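Local coordinates for protein Thf1 (PDB 5MJR) that associates with the FtsH protease complex involved in photosystem II repair and may take part in the biogenesis of photosynthetic membranes, at residues 48-51 with 52-56; 130-133 with 134-137. All blocks are in the same frame, centred on the assembly; numbering follows the deposited sequence.

Contact 1: 48-51 with 52-56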
loop_
_atom_site.group_PDB
_atom_site.type_symbol
_atom_site.label_atom_id
_atom_site.label_comp_id
_atom_site.label_asym_id
_atom_site.label_seq_id
_atom_site.Cartn_x
_atom_site.Cartn_y
_atom_site.Cartn_z
ATOM N N GLU A 48 1.325 3.988 -14.662
ATOM C CA GLU A 48 2.034 2.902 -15.326
ATOM C C GLU A 48 3.156 2.323 -14.412
ATOM O O GLU A 48 3.393 1.108 -14.461
ATOM C CB GLU A 48 2.548 3.324 -16.710
ATOM C CG GLU A 48 1.412 3.574 -17.721
ATOM C CD GLU A 48 1.873 3.775 -19.165
ATOM O OE1 GLU A 48 3.092 3.623 -19.437
ATOM O OE2 GLU A 48 0.946 4.168 -19.958
ATOM N N GLU A 49 3.851 3.194 -13.637
ATOM C CA GLU A 49 4.859 2.680 -12.719
ATOM C C GLU A 49 4.156 1.720 -11.699
ATOM O O GLU A 49 4.727 0.655 -11.406
ATOM C CB GLU A 49 5.568 3.816 -11.991
ATOM C CG GLU A 49 6.672 4.515 -12.752
ATOM C CD GLU A 49 7.507 5.501 -11.914
ATOM O OE1 GLU A 49 7.493 5.394 -10.665
ATOM O OE2 GLU A 49 8.163 6.354 -12.581
ATOM N N LEU A 50 3.025 2.070 -11.195
ATOM C CA LEU A 50 2.289 1.230 -10.227
ATOM C C LEU A 50 1.858 -0.085 -10.912
ATOM O O LEU A 50 1.926 -1.162 -10.318
ATOM C CB LEU A 50 1.149 1.996 -9.579
ATOM C CG LEU A 50 0.443 1.291 -8.434
ATOM C CD1 LEU A 50 1.377 0.872 -7.282
ATOM C CD2 LEU A 50 -0.697 2.135 -7.971
ATOM N N LEU A 51 1.340 0.055 -12.164
ATOM C CA LEU A 51 0.899 -1.169 -12.883
ATOM C C LEU A 51 2.081 -2.139 -13.018
ATOM O O LEU A 51 1.898 -3.359 -12.848
ATOM C CB LEU A 51 0.363 -0.788 -14.309
ATOM C CG LEU A 51 -1.016 -0.173 -14.344
ATOM C CD1 LEU A 51 -1.259 0.331 -15.774
ATOM C CD2 LEU A 51 -2.133 -1.196 -14.039
ATOM N N VAL A 52 3.248 -1.645 -13.391
ATOM C CA VAL A 52 4.415 -2.484 -13.524
ATOM C C VAL A 52 4.818 -3.131 -12.175
ATOM O O VAL A 52 5.103 -4.323 -12.099
ATOM C CB VAL A 52 5.606 -1.717 -14.144
ATOM C CG1 VAL A 52 6.901 -2.493 -14.086
ATOM C CG2 VAL A 52 5.246 -1.301 -15.615
ATOM N N GLU A 53 4.857 -2.267 -11.146
ATOM C CA GLU A 53 5.277 -2.740 -9.812
ATOM C C GLU A 53 4.390 -3.868 -9.332
ATOM O O GLU A 53 4.930 -4.901 -8.859
ATOM C CB GLU A 53 5.232 -1.511 -8.851
ATOM C CG GLU A 53 5.695 -1.842 -7.463
ATOM C CD GLU A 53 5.676 -0.658 -6.538
ATOM O OE1 GLU A 53 4.934 0.337 -6.827
ATOM O OE2 GLU A 53 6.371 -0.696 -5.487
ATOM N N ILE A 54 3.091 -3.763 -9.448
ATOM C CA ILE A 54 2.184 -4.790 -8.982
ATOM C C ILE A 54 2.344 -6.030 -9.828
ATOM O O ILE A 54 2.331 -7.133 -9.355
ATOM C CB ILE A 54 0.730 -4.272 -8.954
ATOM C CG1 ILE A 54 0.577 -3.125 -7.943
ATOM C CG2 ILE A 54 -0.221 -5.408 -8.715
ATOM C CD1 ILE A 54 -0.720 -2.420 -7.985
ATOM N N HIS A 55 2.463 -5.827 -11.188
ATOM C CA HIS A 55 2.563 -6.991 -12.077
ATOM C C HIS A 55 3.810 -7.824 -11.650
ATOM O O HIS A 55 3.771 -9.042 -11.590
ATOM C CB HIS A 55 2.684 -6.481 -13.513
ATOM C CG HIS A 55 2.782 -7.570 -14.482
ATOM N ND1 HIS A 55 1.714 -7.952 -15.277
ATOM C CD2 HIS A 55 3.835 -8.347 -14.820
ATOM C CE1 HIS A 55 2.129 -8.955 -16.043
ATOM N NE2 HIS A 55 3.404 -9.250 -15.770
ATOM N N LEU A 56 4.941 -7.156 -11.461
ATOM C CA LEU A 56 6.189 -7.845 -11.146
ATOM C C LEU A 56 6.130 -8.572 -9.791
ATOM O O LEU A 56 6.749 -9.620 -9.620
ATOM C CB LEU A 56 7.344 -6.948 -11.259
ATOM C CG LEU A 56 7.618 -6.392 -12.678
ATOM C CD1 LEU A 56 8.786 -5.453 -12.534
ATOM C CD2 LEU A 56 7.887 -7.592 -13.641
#

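Contact 2: 130-133 with 134-137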
loop_
_atom_site.group_PDB
_atom_site.type_symbol
_atom_site.label_atom_id
_atom_site.label_comp_id
_atom_site.label_asym_id
_atom_site.label_seq_id
_atom_site.Cartn_x
_atom_site.Cartn_y
_atom_site.Cartn_z
ATOM N N LEU A 130 0.119 -8.833 19.001
ATOM C CA LEU A 130 1.156 -9.561 18.248
ATOM C C LEU A 130 1.828 -10.635 19.144
ATOM O O LEU A 130 2.026 -11.786 18.724
ATOM C CB LEU A 130 2.140 -8.645 17.640
ATOM C CG LEU A 130 1.609 -7.734 16.510
ATOM C CD1 LEU A 130 2.564 -6.584 16.231
ATOM C CD2 LEU A 130 1.363 -8.516 15.254
ATOM N N ASN A 131 2.176 -10.210 20.360
ATOM C CA ASN A 131 2.930 -11.105 21.233
ATOM C C ASN A 131 2.063 -12.306 21.736
ATOM O O ASN A 131 2.599 -13.249 22.299
ATOM C CB ASN A 131 3.503 -10.268 22.359
ATOM C CG ASN A 131 4.685 -9.482 21.891
ATOM O OD1 ASN A 131 5.411 -9.906 20.976
ATOM N ND2 ASN A 131 4.937 -8.395 22.551
ATOM N N SER A 132 0.768 -12.225 21.671
ATOM C CA SER A 132 -0.164 -13.329 22.042
ATOM C C SER A 132 0.020 -14.484 21.089
ATOM O O SER A 132 -0.449 -15.599 21.397
ATOM C CB SER A 132 -1.640 -12.788 21.906
ATOM O OG SER A 132 -2.134 -12.836 20.407
ATOM N N GLY A 133 0.596 -14.199 19.881
ATOM C CA GLY A 133 0.842 -15.232 18.903
ATOM C C GLY A 133 -0.328 -15.518 17.964
ATOM O O GLY A 133 -0.142 -16.311 16.982
ATOM N N GLN A 134 -1.496 -14.961 18.296
ATOM C CA GLN A 134 -2.737 -15.182 17.467
ATOM C C GLN A 134 -3.450 -13.868 17.196
ATOM O O GLN A 134 -4.595 -13.678 17.573
ATOM C CB GLN A 134 -3.681 -16.197 18.150
ATOM C CG GLN A 134 -3.073 -17.626 18.199
ATOM C CD GLN A 134 -3.941 -18.545 19.005
ATOM O OE1 GLN A 134 -5.091 -18.785 18.637
ATOM N NE2 GLN A 134 -3.489 -18.996 20.099
ATOM N N PRO A 135 -2.745 -12.941 16.527
ATOM C CA PRO A 135 -3.366 -11.637 16.288
ATOM C C PRO A 135 -4.558 -11.783 15.372
ATOM O O PRO A 135 -4.519 -12.645 14.446
ATOM C CB PRO A 135 -2.278 -10.827 15.616
ATOM C CG PRO A 135 -1.316 -11.874 15.070
ATOM C CD PRO A 135 -1.408 -13.034 16.004
ATOM N N SER A 136 -5.504 -10.865 15.592
ATOM C CA SER A 136 -6.619 -10.715 14.693
ATOM C C SER A 136 -6.227 -10.291 13.259
ATOM O O SER A 136 -5.148 -9.767 13.097
ATOM C CB SER A 136 -7.581 -9.603 15.343
ATOM O OG SER A 136 -6.987 -8.213 15.336
ATOM N N ALA A 137 -7.120 -10.532 12.307
ATOM C CA ALA A 137 -6.950 -9.999 10.937
ATOM C C ALA A 137 -7.580 -8.598 10.906
ATOM O O ALA A 137 -8.656 -8.378 11.437
ATOM C CB ALA A 137 -7.615 -10.897 9.909
HETATM O O HOH W 1 -0.687 -18.226 20.705
#

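Contact 1: 48-51 with 52-56
L50 and I54 meet one turn apart on the inward side of helix 41-58, an i to i+4 contact within a single alpha-helix of this all-alpha protein. CG of L50 lies 3.9 Å from CD1 of I54, and the two side chains slant across one another. I54 has CG1 beside its own backbone N, chi1 -64°, and this brings CG1 over the preceding turn, 3.4 Å from L50 O. That oxygen also accepts the amide of the same residue, I54 N to L50 O at 3.0 Å. The bonds V52 N to E48 O, E53 N to E49 O and H55 N to L51 O continue the helical ladder. L50 also meets E53: its CG stands anti to the backbone N, chi1 -172°, and CD1 comes 3.6 Å from OE1 of E53, whose carboxylate is salt-bridged to R150. Outside the segment, L50 packs on L97 and F80, and I54 on V73 and M103. Cutting I54 back to an alanine would remove CG1 and CD1 and is likely to leave a gap between L50 and V73, the backbone bond to L50 O being kept. On another side of the helix, E48 pairs with K28 and Y32 and H55 bonds T27, all three on helix 24-34. The helix thus presents hydrocarbon to helices 67-80 and 90-100, while the polar groups of E48, E53 and H55 are taken up by partners elsewhere in the chain.

Contact 2: 130-133 with 134-137
L130 touches P135 across the turn that ends helix 123-131, a helix C-terminus with a glycine of positive phi where the chain leaves for the loop towards helix 150-162. Its CD2 lies 4.3 Å from CG of the proline ring, a loose apolar contact, and the leucine is otherwise buried against V181 and I182. Its carbonyl oxygen takes the amide of G133, L130 O to G133 N at 3.0 Å, a bond spanning three residues at the close of the helix. S132 comes next with its hydroxyl folded back between its own backbone N and carbonyl carbon, chi1 82°. From there OG accepts the amide of Q134, N to OG at 3.1 Å with an N-H...O angle of 160°, and it is also bonded to the carbonyl oxygen of E129 in the last full turn. One hydroxyl therefore links the last turn of the helix to the chain beyond the glycine. G133 turns the chain at phi 87°, a value that by itself favours glycine, and its carbonyl carbon lies 3.3 Å from CD of P135. Beyond the proline, the S136 hydroxyl bonds E129 of the helix and also Y118, which lies ahead of that helix in the chain. A water donates to S132 O at 2.7 Å and accepts from the Q134 amide, its oxygen 3.0 Å from NE2.

Overall arrangement
Contact 1 comes first along the chain, within helix 41-58, and contact 2 follows at the end of helix 123-131 and the start of the loop leading to helix 150-162. They share no helix and do not touch: their centres are 31 Å apart, their nearest atoms about 21 Å, on opposite sides of the chain's centre. Helices 67-80, 90-100 and 105-113 come between them in sequence. R150, the salt-bridge partner of E53 in contact 1, begins helix 150-162, towards which the loop of contact 2 runs. Contact 1 thus lies in a helix packed among helices 24-34, 67-80 and 90-100, whereas contact 2 redirects the chain at the surface, two separate local elements of one all-alpha fold.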